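Local coordinates for VP4 CORE protein (Bluetongue virus, PDB 2JHP) that acts as the multifunctional RNA-capping enzyme of the bluetongue virus core, carrying out successive steps of cap formation, and belongs to the inner capsid, at residues G167-D172 against V370-G375; T58-R63 against A594-E599. One frame throughout, in Å; residues are numbered along the deposited sequence.

Contact 1. Residues G167-D172 against V370-G375; sequences GTRFDD and VELYHG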
loop_
_atom_site.group_PDB
_atom_site.type_symbol
_atom_site.label_atom_id
_atom_site.label_comp_id
_atom_site.label_asym_id
_atom_site.label_seq_id
_atom_site.Cartn_x
_atom_site.Cartn_y
_atom_site.Cartn_z
ATOM N N GLY A 167 29.199 6.081 -1.189
ATOM C CA GLY A 167 27.759 6.314 -1.382
ATOM C C GLY A 167 26.825 5.154 -1.051
ATOM O O GLY A 167 26.667 4.800 0.118
ATOM N N THR A 168 26.167 4.578 -2.056
ATOM C CA THR A 168 26.194 5.044 -3.441
ATOM C C THR A 168 25.231 6.225 -3.643
ATOM O O THR A 168 24.466 6.573 -2.740
ATOM C CB THR A 168 25.823 3.890 -4.403
ATOM O OG1 THR A 168 25.959 4.327 -5.761
ATOM C CG2 THR A 168 24.390 3.411 -4.153
ATOM N N ARG A 169 25.279 6.836 -4.828
ATOM C CA ARG A 169 24.395 7.954 -5.175
ATOM C C ARG A 169 23.062 7.478 -5.768
ATOM O O ARG A 169 23.014 6.465 -6.465
ATOM C CB ARG A 169 25.106 8.892 -6.165
ATOM C CG ARG A 169 24.192 9.890 -6.888
ATOM C CD ARG A 169 23.763 11.056 -5.988
ATOM N NE ARG A 169 24.808 12.081 -5.913
ATOM C CZ ARG A 169 24.976 13.066 -6.797
ATOM N NH1 ARG A 169 24.165 13.187 -7.842
ATOM N NH2 ARG A 169 25.960 13.939 -6.629
ATOM N N PHE A 170 21.988 8.215 -5.489
ATOM C CA PHE A 170 20.696 7.979 -6.143
ATOM C C PHE A 170 20.106 9.263 -6.738
ATOM O O PHE A 170 20.338 10.365 -6.230
ATOM C CB PHE A 170 19.692 7.321 -5.182
ATOM C CG PHE A 170 19.288 8.194 -4.029
ATOM C CD1 PHE A 170 18.218 9.085 -4.150
ATOM C CD2 PHE A 170 19.967 8.122 -2.815
ATOM C CE1 PHE A 170 17.834 9.907 -3.082
ATOM C CE2 PHE A 170 19.593 8.933 -1.736
ATOM C CZ PHE A 170 18.521 9.827 -1.872
ATOM N N ASP A 171 19.340 9.107 -7.815
ATOM C CA ASP A 171 18.630 10.221 -8.437
ATOM C C ASP A 171 17.526 10.752 -7.518
ATOM O O ASP A 171 16.825 9.970 -6.875
ATOM C CB ASP A 171 18.072 9.794 -9.793
ATOM C CG ASP A 171 19.157 9.658 -10.841
ATOM O OD1 ASP A 171 19.977 10.596 -10.959
ATOM O OD2 ASP A 171 19.199 8.623 -11.546
ATOM N N ASP A 172 17.383 12.078 -7.464
ATOM C CA ASP A 172 16.446 12.723 -6.530
ATOM C C ASP A 172 15.733 13.976 -7.071
ATOM O O ASP A 172 16.144 14.536 -8.079
ATOM C CB ASP A 172 17.154 13.040 -5.214
ATOM C CG ASP A 172 16.236 12.913 -4.013
ATOM O OD1 ASP A 172 15.018 12.710 -4.191
ATOM O OD2 ASP A 172 16.740 13.031 -2.881
ATOM N N VAL A 370 27.390 15.614 1.990
ATOM C CA VAL A 370 26.834 16.883 1.526
ATOM C C VAL A 370 26.931 16.978 0.001
ATOM O O VAL A 370 25.932 17.187 -0.682
ATOM C CB VAL A 370 27.562 18.084 2.175
ATOM C CG1 VAL A 370 27.131 19.417 1.526
ATOM C CG2 VAL A 370 27.345 18.099 3.691
ATOM N N GLU A 371 28.134 16.791 -0.525
ATOM C CA GLU A 371 28.391 16.898 -1.969
ATOM C C GLU A 371 27.614 15.886 -2.803
ATOM O O GLU A 371 27.306 16.147 -3.966
ATOM C CB GLU A 371 29.879 16.742 -2.248
ATOM C CG GLU A 371 30.721 17.755 -1.510
ATOM C CD GLU A 371 32.149 17.295 -1.298
ATOM O OE1 GLU A 371 32.602 16.351 -1.998
ATOM O OE2 GLU A 371 32.819 17.888 -0.425
ATOM N N LEU A 372 27.308 14.734 -2.211
ATOM C CA LEU A 372 26.586 13.682 -2.912
ATOM C C LEU A 372 25.067 13.845 -2.853
ATOM O O LEU A 372 24.386 13.526 -3.821
ATOM C CB LEU A 372 26.972 12.291 -2.381
ATOM C CG LEU A 372 28.326 11.669 -2.741
ATOM C CD1 LEU A 372 28.518 10.352 -1.993
ATOM C CD2 LEU A 372 28.446 11.444 -4.235
ATOM N N TYR A 373 24.535 14.341 -1.735
ATOM C CA TYR A 373 23.085 14.306 -1.519
ATOM C C TYR A 373 22.360 15.653 -1.410
ATOM O O TYR A 373 21.172 15.734 -1.711
ATOM C CB TYR A 373 22.742 13.383 -0.333
ATOM C CG TYR A 373 23.369 12.008 -0.446
ATOM C CD1 TYR A 373 23.020 11.136 -1.482
ATOM C CD2 TYR A 373 24.322 11.588 0.471
ATOM C CE1 TYR A 373 23.608 9.877 -1.597
ATOM C CE2 TYR A 373 24.915 10.331 0.365
ATOM C CZ TYR A 373 24.557 9.481 -0.667
ATOM O OH TYR A 373 25.162 8.241 -0.749
ATOM N N HIS A 374 23.059 16.701 -0.986
ATOM C CA HIS A 374 22.451 18.033 -0.882
ATOM C C HIS A 374 22.188 18.706 -2.248
ATOM O O HIS A 374 22.706 18.282 -3.289
ATOM C CB HIS A 374 23.304 18.947 0.005
ATOM C CG HIS A 374 23.202 18.653 1.469
ATOM N ND1 HIS A 374 23.491 19.594 2.434
ATOM C CD2 HIS A 374 22.839 17.532 2.136
ATOM C CE1 HIS A 374 23.325 19.061 3.631
ATOM N NE2 HIS A 374 22.931 17.810 3.478
ATOM N N GLY A 375 21.378 19.762 -2.227
ATOM C CA GLY A 375 21.019 20.495 -3.434
ATOM C C GLY A 375 19.558 20.889 -3.406
ATOM O O GLY A 375 18.701 20.089 -3.024
#

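Contact 2. Residues T58-R63 against A594-E599; sequences TIRQLR and AAEVIE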
loop_
_atom_site.group_PDB
_atom_site.type_symbol
_atom_site.label_atom_id
_atom_site.label_comp_id
_atom_site.label_asym_id
_atom_site.label_seq_id
_atom_site.Cartn_x
_atom_site.Cartn_y
_atom_site.Cartn_z
ATOM N N THR A 58 -26.076 -2.975 -12.587
ATOM C CA THR A 58 -25.520 -2.457 -11.332
ATOM C C THR A 58 -23.996 -2.303 -11.418
ATOM O O THR A 58 -23.324 -2.977 -12.211
ATOM C CB THR A 58 -25.857 -3.337 -10.108
ATOM O OG1 THR A 58 -25.161 -4.583 -10.206
ATOM C CG2 THR A 58 -27.375 -3.583 -9.971
ATOM N N ILE A 59 -23.465 -1.411 -10.593
ATOM C CA ILE A 59 -22.032 -1.143 -10.525
ATOM C C ILE A 59 -21.179 -2.421 -10.354
ATOM O O ILE A 59 -20.257 -2.664 -11.138
ATOM C CB ILE A 59 -21.705 -0.046 -9.451
ATOM C CG1 ILE A 59 -20.199 0.084 -9.247
ATOM C CG2 ILE A 59 -22.365 -0.339 -8.118
ATOM C CD1 ILE A 59 -19.504 0.678 -10.385
ATOM N N ARG A 60 -21.511 -3.228 -9.350
ATOM C CA ARG A 60 -20.829 -4.484 -9.061
ATOM C C ARG A 60 -20.917 -5.485 -10.200
ATOM O O ARG A 60 -19.990 -6.280 -10.396
ATOM C CB ARG A 60 -21.416 -5.126 -7.804
ATOM C CG ARG A 60 -21.006 -4.461 -6.497
ATOM C CD ARG A 60 -21.595 -5.224 -5.357
ATOM N NE ARG A 60 -20.819 -6.414 -5.033
ATOM C CZ ARG A 60 -21.346 -7.588 -4.703
ATOM N NH1 ARG A 60 -22.663 -7.754 -4.680
ATOM N NH2 ARG A 60 -20.548 -8.604 -4.410
ATOM N N GLN A 61 -22.042 -5.473 -10.921
ATOM C CA GLN A 61 -22.202 -6.314 -12.101
ATOM C C GLN A 61 -21.202 -5.872 -13.146
ATOM O O GLN A 61 -20.435 -6.695 -13.660
ATOM C CB GLN A 61 -23.624 -6.266 -12.650
ATOM C CG GLN A 61 -24.573 -7.143 -11.876
ATOM C CD GLN A 61 -25.986 -7.196 -12.471
ATOM O OE1 GLN A 61 -26.565 -6.165 -12.841
ATOM N NE2 GLN A 61 -26.547 -8.406 -12.544
ATOM N N LEU A 62 -21.181 -4.568 -13.422
ATOM C CA LEU A 62 -20.252 -4.020 -14.414
ATOM C C LEU A 62 -18.789 -4.162 -13.992
ATOM O O LEU A 62 -17.928 -4.424 -14.828
ATOM C CB LEU A 62 -20.609 -2.571 -14.787
ATOM C CG LEU A 62 -21.874 -2.374 -15.636
ATOM C CD1 LEU A 62 -22.144 -0.901 -15.940
ATOM C CD2 LEU A 62 -21.813 -3.172 -16.933
ATOM N N ARG A 63 -18.509 -4.015 -12.699
ATOM C CA ARG A 63 -17.142 -4.221 -12.205
ATOM C C ARG A 63 -16.680 -5.673 -12.337
ATOM O O ARG A 63 -15.507 -5.934 -12.609
ATOM C CB ARG A 63 -16.993 -3.741 -10.767
ATOM C CG ARG A 63 -16.930 -2.227 -10.614
ATOM C CD ARG A 63 -15.741 -1.598 -11.259
ATOM N NE ARG A 63 -15.571 -0.244 -10.758
ATOM C CZ ARG A 63 -15.016 0.761 -11.438
ATOM N NH1 ARG A 63 -14.587 0.583 -12.680
ATOM N NH2 ARG A 63 -14.907 1.961 -10.878
ATOM N N ALA A 594 -28.299 -9.728 -0.159
ATOM C CA ALA A 594 -27.864 -8.515 -0.874
ATOM C C ALA A 594 -26.760 -8.852 -1.876
ATOM O O ALA A 594 -25.784 -8.119 -2.020
ATOM C CB ALA A 594 -27.407 -7.416 0.113
ATOM N N ALA A 595 -26.936 -9.975 -2.565
ATOM C CA ALA A 595 -25.949 -10.483 -3.507
ATOM C C ALA A 595 -26.484 -10.437 -4.920
ATOM O O ALA A 595 -27.669 -10.592 -5.144
ATOM C CB ALA A 595 -25.572 -11.911 -3.151
ATOM N N GLU A 596 -25.587 -10.229 -5.871
ATOM C CA GLU A 596 -25.918 -10.276 -7.290
ATOM C C GLU A 596 -24.979 -11.207 -8.025
ATOM O O GLU A 596 -24.018 -11.721 -7.451
ATOM C CB GLU A 596 -25.935 -8.879 -7.916
ATOM C CG GLU A 596 -24.861 -7.936 -7.404
ATOM C CD GLU A 596 -25.344 -6.499 -7.349
ATOM O OE1 GLU A 596 -26.405 -6.203 -7.940
ATOM O OE2 GLU A 596 -24.660 -5.665 -6.716
ATOM N N VAL A 597 -25.285 -11.403 -9.303
ATOM C CA VAL A 597 -24.730 -12.475 -10.114
ATOM C C VAL A 597 -24.616 -12.008 -11.582
ATOM O O VAL A 597 -25.139 -10.945 -11.940
ATOM C CB VAL A 597 -25.653 -13.735 -9.974
ATOM C CG1 VAL A 597 -27.010 -13.496 -10.650
ATOM C CG2 VAL A 597 -24.977 -15.006 -10.485
ATOM N N ILE A 598 -23.914 -12.777 -12.417
ATOM C CA ILE A 598 -24.011 -12.625 -13.878
ATOM C C ILE A 598 -24.220 -13.957 -14.620
ATOM O O ILE A 598 -23.612 -14.180 -15.670
ATOM C CB ILE A 598 -22.783 -11.929 -14.510
ATOM C CG1 ILE A 598 -22.106 -10.954 -13.545
ATOM C CG2 ILE A 598 -23.188 -11.242 -15.831
ATOM C CD1 ILE A 598 -20.613 -10.787 -13.852
ATOM N N GLU A 599 -25.051 -14.844 -14.073
ATOM C CA GLU A 599 -25.446 -16.081 -14.771
ATOM C C GLU A 599 -26.551 -16.858 -14.055
ATOM O O GLU A 599 -26.470 -17.106 -12.850
ATOM C CB GLU A 599 -24.244 -16.998 -15.089
ATOM C CG GLU A 599 -23.271 -17.281 -13.937
ATOM C CD GLU A 599 -21.914 -17.804 -14.416
ATOM O OE1 GLU A 599 -21.669 -17.822 -15.642
ATOM O OE2 GLU A 599 -21.086 -18.195 -13.563
#

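Contact 1. Residues G167-D172 against V370-G375
Tyr373 OH donates to Thr168 O at 2.7 Å, the one hydrogen bond directly joining residues 167-172 to 370-375. Thr168 O lies at the edge of the tyrosine ring, near its plane, yet seen from the acceptor the hydroxyl stands above the peptide plane, 56° out of it, so no lone pair is met squarely. The tyrosine's own neighbour Leu372 sets CB 3.8 Å above the centre of the Tyr373 ring. On the other side of the plane Phe170 comes in obliquely, its CE2 4.1 Å from Tyr373 CD1; the planes differ by 24°, but a centroid separation of 5.9 Å means that the rings are slid apart and barely overlap.

Arg169 approaches Leu372 with a chain bent at both chi2 and chi3, which folds its guanidinium back over the end of the helix. Leu372 O then sits over one face of that group. Arg169 NE comes to 2.6 Å of Leu372 O, a doubtfully short approach without hydrogen-bond geometry; the positive charge probably still favours the carbonyl at the helix end. Leu372 CD2 passes 4.1 Å from Arg169 NE, while CD1 reaches Gly167 CA at 4.2 Å, a weaker constraint because Gly167 is poorly ordered.

Arg378 ties both partners together from outside: its NE bonds to Tyr373 O, its NH2 to Phe170 O, and its guanidinium makes a cation-pi contact with Phe170, as does Arg385. Asp172 OD1 accepts from Phe381 N at the start of helix 380-391. Lys383, Lys384 and Phe387 of this helix line a guanine pocket; the Phe170 side chain is about 12 Å from a bound guanine. The loop following strand 149-152 thus rests on the C-terminal end of helix 363-373 and on the N-terminal end of helix 380-391.

Contact 2. Residues T58-R63 against A594-E599
A capping box formed by Thr58 and Gln61 opens helix 59-64, and both of its side chains also meet residues 594-599. Thr58 N donates to Gln61 OE1 at 3.2 Å, nearly straight at 172° and onto a lone pair in the carbonyl plane; the return bond, Gln61 N to Thr58 OG1 at 3.3 Å, is weak. With OE1 occupied, the other end of the same amide faces the loop: Gln61 NE2 donates to Val597 O at 3.0 Å and 169°, with the acceptor close to the amide plane. Two bonds at opposite ends therefore fix the flip of this amide.

Glu596, its chain bent at chi2, places its carboxylate between Thr58 and Arg60. Its OE1 lies 3.1 Å from Thr58 OG1, at most a weak bond, since the hydroxyl proton has a rival acceptor in Gln61 OE1. Its OE2 forms a long salt bridge with Arg60 NH1 at 3.5 Å and rests 3.4 Å from Arg60 CD. Guanidinium and carboxylate planes are 41° apart, so the pair is not a flat, two-pronged one.

Arg60 NH2 has its own salt bridge to Asp514 OD2, and Asp514 OD1 accepts from Glu596 N, so Asp514 bridges the two segments indirectly. Ile598 packs on Leu34 of helix 34-41, and Arg60 and Ala595 both touch Trp479 of helix 470-480; the loop preceding helix 612-625 thus runs past the N-terminal end of helix 59-64, touching helices 34-41 and 470-480.

How the contacts relate
Contact 1 and contact 2 lie on opposite sides of the chain's centre, with their own centres 52 Å apart and nearest atoms about 32 Å apart, so neither touches the other. Along the chain the order is 58-63, 167-172, 370-375, 594-599: contact 1 is nested inside the loop that contact 2 closes. Contact 1 joins a loop to helix 363-373, beside helix 380-391, which contributes residues to one guanine pocket. Contact 2 brings residues near the C-terminus back to helix 59-64, which packs on strand 67-71 of the parallel five-stranded sheet. The two contacts thus join sequence-distant segments in separate parts of the capping enzyme.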